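Long-range contacts in GH62 arabinofuranosidase (Podospora anserina, PDB 4N4B), which probably hydrolyses terminal alpha-L-arabinofuranoside residues from arabinosides such as those carried by xylan, using a calcium-containing beta-propeller: residues D49-I53 with A104-F108; A217-Y221 with H285-R290. All blocks are in the same frame, centred on the assembly; numbering follows the deposited sequence.

Interaction 1: residues D49-I53 with A104-F108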
loop_
_atom_site.group_PDB
_atom_site.type_symbol
_atom_site.label_atom_id
_atom_site.label_comp_id
_atom_site.label_asym_id
_atom_site.label_seq_id
_atom_site.Cartn_x
_atom_site.Cartn_y
_atom_site.Cartn_z
ATOM N N ASP A 49 4.797 3.233 4.178
ATOM C CA ASP A 49 4.032 2.233 3.418
ATOM C C ASP A 49 2.724 1.773 4.137
ATOM O O ASP A 49 2.481 0.558 4.278
ATOM C CB ASP A 49 4.885 0.968 3.200
ATOM C CG ASP A 49 6.331 1.213 2.768
ATOM O OD1 ASP A 49 6.507 2.149 1.981
ATOM O OD2 ASP A 49 7.209 0.435 3.232
ATOM N N PRO A 50 1.921 2.725 4.568
ATOM C CA PRO A 50 0.752 2.303 5.422
ATOM C C PRO A 50 -0.329 1.552 4.704
ATOM O O PRO A 50 -0.587 1.737 3.506
ATOM C CB PRO A 50 0.235 3.608 5.921
ATOM C CG PRO A 50 0.597 4.607 4.845
ATOM C CD PRO A 50 1.989 4.190 4.470
ATOM N N THR A 51 -0.962 0.689 5.482
ATOM C CA THR A 51 -2.331 0.138 5.149
ATOM C C THR A 51 -3.218 0.650 6.225
ATOM O O THR A 51 -2.889 0.698 7.401
ATOM C CB THR A 51 -2.241 -1.390 5.090
ATOM O OG1 THR A 51 -3.550 -1.921 4.725
ATOM C CG2 THR A 51 -1.858 -2.067 6.329
ATOM N N ILE A 52 -4.444 1.053 5.819
ATOM C CA ILE A 52 -5.370 1.710 6.780
ATOM C C ILE A 52 -6.808 1.361 6.461
ATOM O O ILE A 52 -7.286 1.496 5.340
ATOM C CB ILE A 52 -5.128 3.241 6.747
ATOM C CG1 ILE A 52 -6.092 3.918 7.692
ATOM C CG2 ILE A 52 -5.171 3.806 5.351
ATOM C CD1 ILE A 52 -5.729 5.347 8.003
ATOM N N ILE A 53 -7.507 1.070 7.535
ATOM C CA ILE A 53 -8.971 0.814 7.530
ATOM C C ILE A 53 -9.560 1.575 8.674
ATOM O O ILE A 53 -8.949 2.002 9.586
ATOM C CB ILE A 53 -9.331 -0.688 7.519
ATOM C CG1 ILE A 53 -8.935 -1.296 8.804
ATOM C CG2 ILE A 53 -8.766 -1.409 6.338
ATOM C CD1 ILE A 53 -9.413 -2.733 8.988
ATOM N N ALA A 104 5.942 -3.437 4.212
ATOM C CA ALA A 104 4.888 -2.985 3.296
ATOM C C ALA A 104 3.633 -3.832 3.390
ATOM O O ALA A 104 3.313 -4.675 2.540
ATOM C CB ALA A 104 5.415 -2.958 1.831
ATOM N N PRO A 105 2.906 -3.669 4.497
ATOM C CA PRO A 105 1.738 -4.464 4.835
ATOM C C PRO A 105 0.469 -4.024 4.126
ATOM O O PRO A 105 0.291 -2.876 3.685
ATOM C CB PRO A 105 1.619 -4.285 6.298
ATOM C CG PRO A 105 2.038 -2.871 6.518
ATOM C CD PRO A 105 3.159 -2.603 5.522
ATOM N N GLN A 106 -0.485 -4.980 4.076
ATOM C CA GLN A 106 -1.856 -4.783 3.576
ATOM C C GLN A 106 -2.765 -5.584 4.507
ATOM O O GLN A 106 -2.556 -6.770 4.676
ATOM C CB GLN A 106 -2.058 -5.229 2.131
ATOM C CG GLN A 106 -3.439 -5.033 1.608
ATOM C CD GLN A 106 -3.775 -5.974 0.458
ATOM O OE1 GLN A 106 -3.225 -7.078 0.341
ATOM N NE2 GLN A 106 -4.762 -5.562 -0.312
ATOM N N VAL A 107 -3.778 -4.904 5.073
ATOM C CA VAL A 107 -4.741 -5.587 5.944
ATOM C C VAL A 107 -6.120 -5.662 5.357
ATOM O O VAL A 107 -6.608 -4.700 4.814
ATOM C CB VAL A 107 -4.766 -4.939 7.352
ATOM C CG1 VAL A 107 -5.391 -3.579 7.384
ATOM C CG2 VAL A 107 -5.430 -5.867 8.390
ATOM N N PHE A 108 -6.778 -6.800 5.554
ATOM C CA PHE A 108 -8.197 -6.980 5.176
ATOM C C PHE A 108 -8.759 -8.146 5.939
ATOM O O PHE A 108 -8.067 -9.055 6.369
ATOM C CB PHE A 108 -8.344 -7.170 3.633
ATOM C CG PHE A 108 -7.588 -8.319 3.095
ATOM C CD1 PHE A 108 -8.095 -9.586 2.962
ATOM C CD2 PHE A 108 -6.278 -8.114 2.626
ATOM C CE1 PHE A 108 -7.356 -10.636 2.457
ATOM C CE2 PHE A 108 -5.507 -9.165 2.165
ATOM C CZ PHE A 108 -6.055 -10.423 2.097
HETATM O O HOH W 1 1.995 -1.296 2.315
#
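Thr51 and Val107 make the one direct hydrogen bond between these two nearly parallel strands. Val107 N donates to Thr51 OG1 over 3.0 Å, and the bond is fairly straight at 164°. The bond depends on the rotation of Thr51: OG1 lies opposite the backbone N about the CA-CB bond (chi1 -178°), which carries the oxygen across to the second strand. OG1 also has a weak hydrogen bond to the carboxylate of Glu287. A valine here would probably leave the buried Val107 N without its acceptor and cost Glu287 a polar neighbour.

A second polar link is indirect. Water 1 donates to Asp49 O and to Pro105 O, each at 2.7 Å, and so joins two carbonyls that both point into the gap. The same water is a calcium ligand. The carboxylate of Asp49 is engaged outside the pair: OD2 is hydrogen-bonded to Ser64 OG and to a bound Tris molecule.

Van der Waals contacts make up the rest. Thr51 CG2 rests against the Pro105 ring, 4.0 Å from its CG. Thr51 CB packs 3.3 Å from Pro105 O. Val107 CG1 is 4.1 Å from Ile53 CG2, the two side chains crossing at about a right angle. At the other end Asp49 CB lies 4.0 Å from Ala104 CA.

Strands 46-55 and 103-110 are edge strands of different sheets. They run alongside each other without backbone hydrogen bonds, and are joined by side chains and water. This is how the innermost strands of neighbouring blades meet round the central channel of a five-bladed beta-propeller.

Interaction 2: residues A217-Y221 with H285-R290; sequences AACVY and HGEIIR. With CA (calcium ion), chain B.
Ala217 sits under the ring of His285 because His285 turns CG away from its own backbone N (chi1 -160°). Tyr221 reaches Ile288 by a different turn: its CG is anti to the carbonyl carbon (chi1 -64°), which sends the phenol across to strand 286-288.

Ala217 CB lies over one face of the imidazole in a CH-pi contact, 3.6 Å from the ring centroid. His285 NE2 binds calcium at 2.2 Å. Five waters complete the six ligands. Water 3 donates to Ala218 O and water 5 to Gly286 O, so each strand steadies part of the metal's shell. Water 2 adds a bridge from Ala217 O to Gly286 N.

At the other end Ile288 N donates to Tyr221 OH over 2.9 Å, bent at 148°. Ile288 CD1 packs 3.7 Å from Tyr221 CE2, while Arg290 CD meets the ring edge, 4.0 Å from Tyr221 CE1.

Water 4 lies in the Tyr221 ring plane, at its edge. It accepts from Tyr221 OH at 2.6 Å and from Arg290 NE, and donates to Glu287 OE1 and Ile288 O. Arg290 NH2 forms a salt bridge with Glu287 OE1 at 3.0 Å. OE1 lies in the guanidinium plane, while NH2 sits on its syn side, tilted out of the carboxylate plane. NH2 also donates to Val107 O.

The phenol thus both accepts and donates, and water 4 uses four bonds to tie tyrosine, carboxylate, guanidinium and the Ile288 carbonyl together. The buried Arg290 probably helps Glu287 keep its negative charge, near a calcium held by one protein ligand and five waters.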
loop_
_atom_site.group_PDB
_atom_site.type_symbol
_atom_site.label_atom_id
_atom_site.label_comp_id
_atom_site.label_asym_id
_atom_site.label_seq_id
_atom_site.Cartn_x
_atom_site.Cartn_y
_atom_site.Cartn_z
ATOM N N ALA A 217 4.645 -0.086 -5.119
ATOM C CA ALA A 217 3.545 0.408 -4.250
ATOM C C ALA A 217 2.189 0.358 -4.894
ATOM O O ALA A 217 1.406 1.309 -4.875
ATOM C CB ALA A 217 3.905 1.769 -3.740
ATOM N N ALA A 218 1.884 -0.734 -5.603
ATOM C CA ALA A 218 0.571 -0.871 -6.240
ATOM C C ALA A 218 -0.546 -0.921 -5.204
ATOM O O ALA A 218 -0.388 -1.492 -4.103
ATOM C CB ALA A 218 0.549 -2.079 -7.127
ATOM N N CYS A 219 -1.682 -0.362 -5.607
ATOM C CA CYS A 219 -2.986 -0.585 -4.990
ATOM C C CYS A 219 -4.000 -1.000 -6.051
ATOM O O CYS A 219 -3.978 -0.416 -7.135
ATOM C CB CYS A 219 -3.578 0.626 -4.275
ATOM S SG CYS A 219 -2.523 1.473 -3.049
ATOM N N VAL A 220 -4.794 -2.013 -5.773
ATOM C CA VAL A 220 -5.922 -2.426 -6.691
ATOM C C VAL A 220 -7.196 -2.434 -5.851
ATOM O O VAL A 220 -7.259 -3.207 -4.892
ATOM C CB VAL A 220 -5.631 -3.755 -7.375
ATOM C CG1 VAL A 220 -6.725 -3.978 -8.408
ATOM C CG2 VAL A 220 -4.199 -3.709 -7.990
ATOM N N TYR A 221 -8.142 -1.603 -6.236
ATOM C CA TYR A 221 -9.396 -1.465 -5.514
ATOM C C TYR A 221 -10.591 -1.793 -6.402
ATOM O O TYR A 221 -10.531 -1.572 -7.598
ATOM C CB TYR A 221 -9.542 -0.057 -5.012
ATOM C CG TYR A 221 -8.529 0.412 -4.005
ATOM C CD1 TYR A 221 -8.550 -0.140 -2.772
ATOM C CD2 TYR A 221 -7.575 1.351 -4.334
ATOM C CE1 TYR A 221 -7.655 0.199 -1.792
ATOM C CE2 TYR A 221 -6.639 1.751 -3.328
ATOM C CZ TYR A 221 -6.710 1.182 -2.088
ATOM O OH TYR A 221 -5.824 1.558 -1.089
ATOM N N HIS A 285 4.264 5.860 -1.322
ATOM C CA HIS A 285 3.574 4.656 -0.872
ATOM C C HIS A 285 2.513 4.918 0.195
ATOM O O HIS A 285 2.805 5.210 1.288
ATOM C CB HIS A 285 4.613 3.639 -0.325
ATOM C CG HIS A 285 4.122 2.221 -0.275
ATOM N ND1 HIS A 285 4.925 1.135 -0.507
ATOM C CD2 HIS A 285 2.920 1.721 0.078
ATOM C CE1 HIS A 285 4.212 0.036 -0.371
ATOM N NE2 HIS A 285 2.985 0.364 -0.033
ATOM N N GLY A 286 1.271 4.671 -0.179
ATOM C CA GLY A 286 0.142 4.865 0.707
ATOM C C GLY A 286 -1.037 3.954 0.397
ATOM O O GLY A 286 -0.932 3.030 -0.318
ATOM N N GLU A 287 -2.178 4.314 0.954
ATOM C CA GLU A 287 -3.414 3.522 0.797
ATOM C C GLU A 287 -4.613 4.414 1.018
ATOM O O GLU A 287 -4.583 5.292 1.861
ATOM C CB GLU A 287 -3.485 2.335 1.738
ATOM C CG GLU A 287 -3.248 0.945 1.122
ATOM C CD GLU A 287 -3.565 -0.236 2.024
ATOM O OE1 GLU A 287 -4.633 -0.130 2.743
ATOM O OE2 GLU A 287 -2.761 -1.184 2.086
ATOM N N ILE A 288 -5.712 4.124 0.269
ATOM C CA ILE A 288 -7.002 4.765 0.521
ATOM C C ILE A 288 -7.629 4.241 1.819
ATOM O O ILE A 288 -7.625 3.009 2.058
ATOM C CB ILE A 288 -7.904 4.547 -0.707
ATOM C CG1 ILE A 288 -7.349 5.217 -1.962
ATOM C CG2 ILE A 288 -9.369 5.009 -0.392
ATOM C CD1 ILE A 288 -8.178 5.068 -3.247
ATOM N N ILE A 289 -8.195 5.127 2.592
ATOM C CA ILE A 289 -8.856 4.680 3.782
ATOM C C ILE A 289 -10.104 3.870 3.405
ATOM O O ILE A 289 -10.979 4.344 2.818
ATOM C CB ILE A 289 -9.239 5.850 4.689
ATOM C CG1 ILE A 289 -8.012 6.662 5.113
ATOM C CG2 ILE A 289 -9.900 5.300 5.929
ATOM C CD1 ILE A 289 -8.346 7.791 6.066
ATOM N N ARG A 290 -10.108 2.616 3.766
ATOM C CA ARG A 290 -11.253 1.771 3.513
ATOM C C ARG A 290 -12.142 1.748 4.749
ATOM O O ARG A 290 -11.774 1.442 5.798
ATOM C CB ARG A 290 -10.809 0.342 3.138
ATOM C CG ARG A 290 -10.314 0.223 1.710
ATOM C CD ARG A 290 -9.575 -1.092 1.512
ATOM N NE ARG A 290 -8.262 -1.200 2.160
ATOM C CZ ARG A 290 -7.879 -2.175 2.940
ATOM N NH1 ARG A 290 -8.671 -3.160 3.282
ATOM N NH2 ARG A 290 -6.675 -2.161 3.447
HETATM CA CA CA B . 1.208 -0.917 0.286
HETATM O O HOH W 2 0.771 2.596 -2.490
HETATM O O HOH W 3 0.448 -0.229 -1.536
HETATM O O HOH W 4 -6.544 0.727 1.308
HETATM O O HOH W 5 0.170 0.818 1.128
HETATM O O HOH W 6 -0.492 -2.074 0.863
HETATM O O HOH W 1 1.995 -1.296 2.315
HETATM O O HOH W 7 2.196 -2.449 -0.499
#

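Overall arrangement
Both segments of interaction 1 precede those of interaction 2 in the chain, and the two centres are 8 Å apart. Each pairs inner strands from two sheets of the five-bladed propeller: strands 46-55 and 103-110 in the first, strands 216-222 and 286-288 in the second. The sheet starting with strand 164-170 comes between them along the chain. The ring closes where the last blade, with 285-290, lies beside the first, with 49-53. The two contacts touch there through Glu287 and Arg290, and they share water 1. The four strands stand round one calcium, reaching it through His285 and through its waters, beside a bound Tris molecule, probably from the crystallisation liquor, which may mark a pocket.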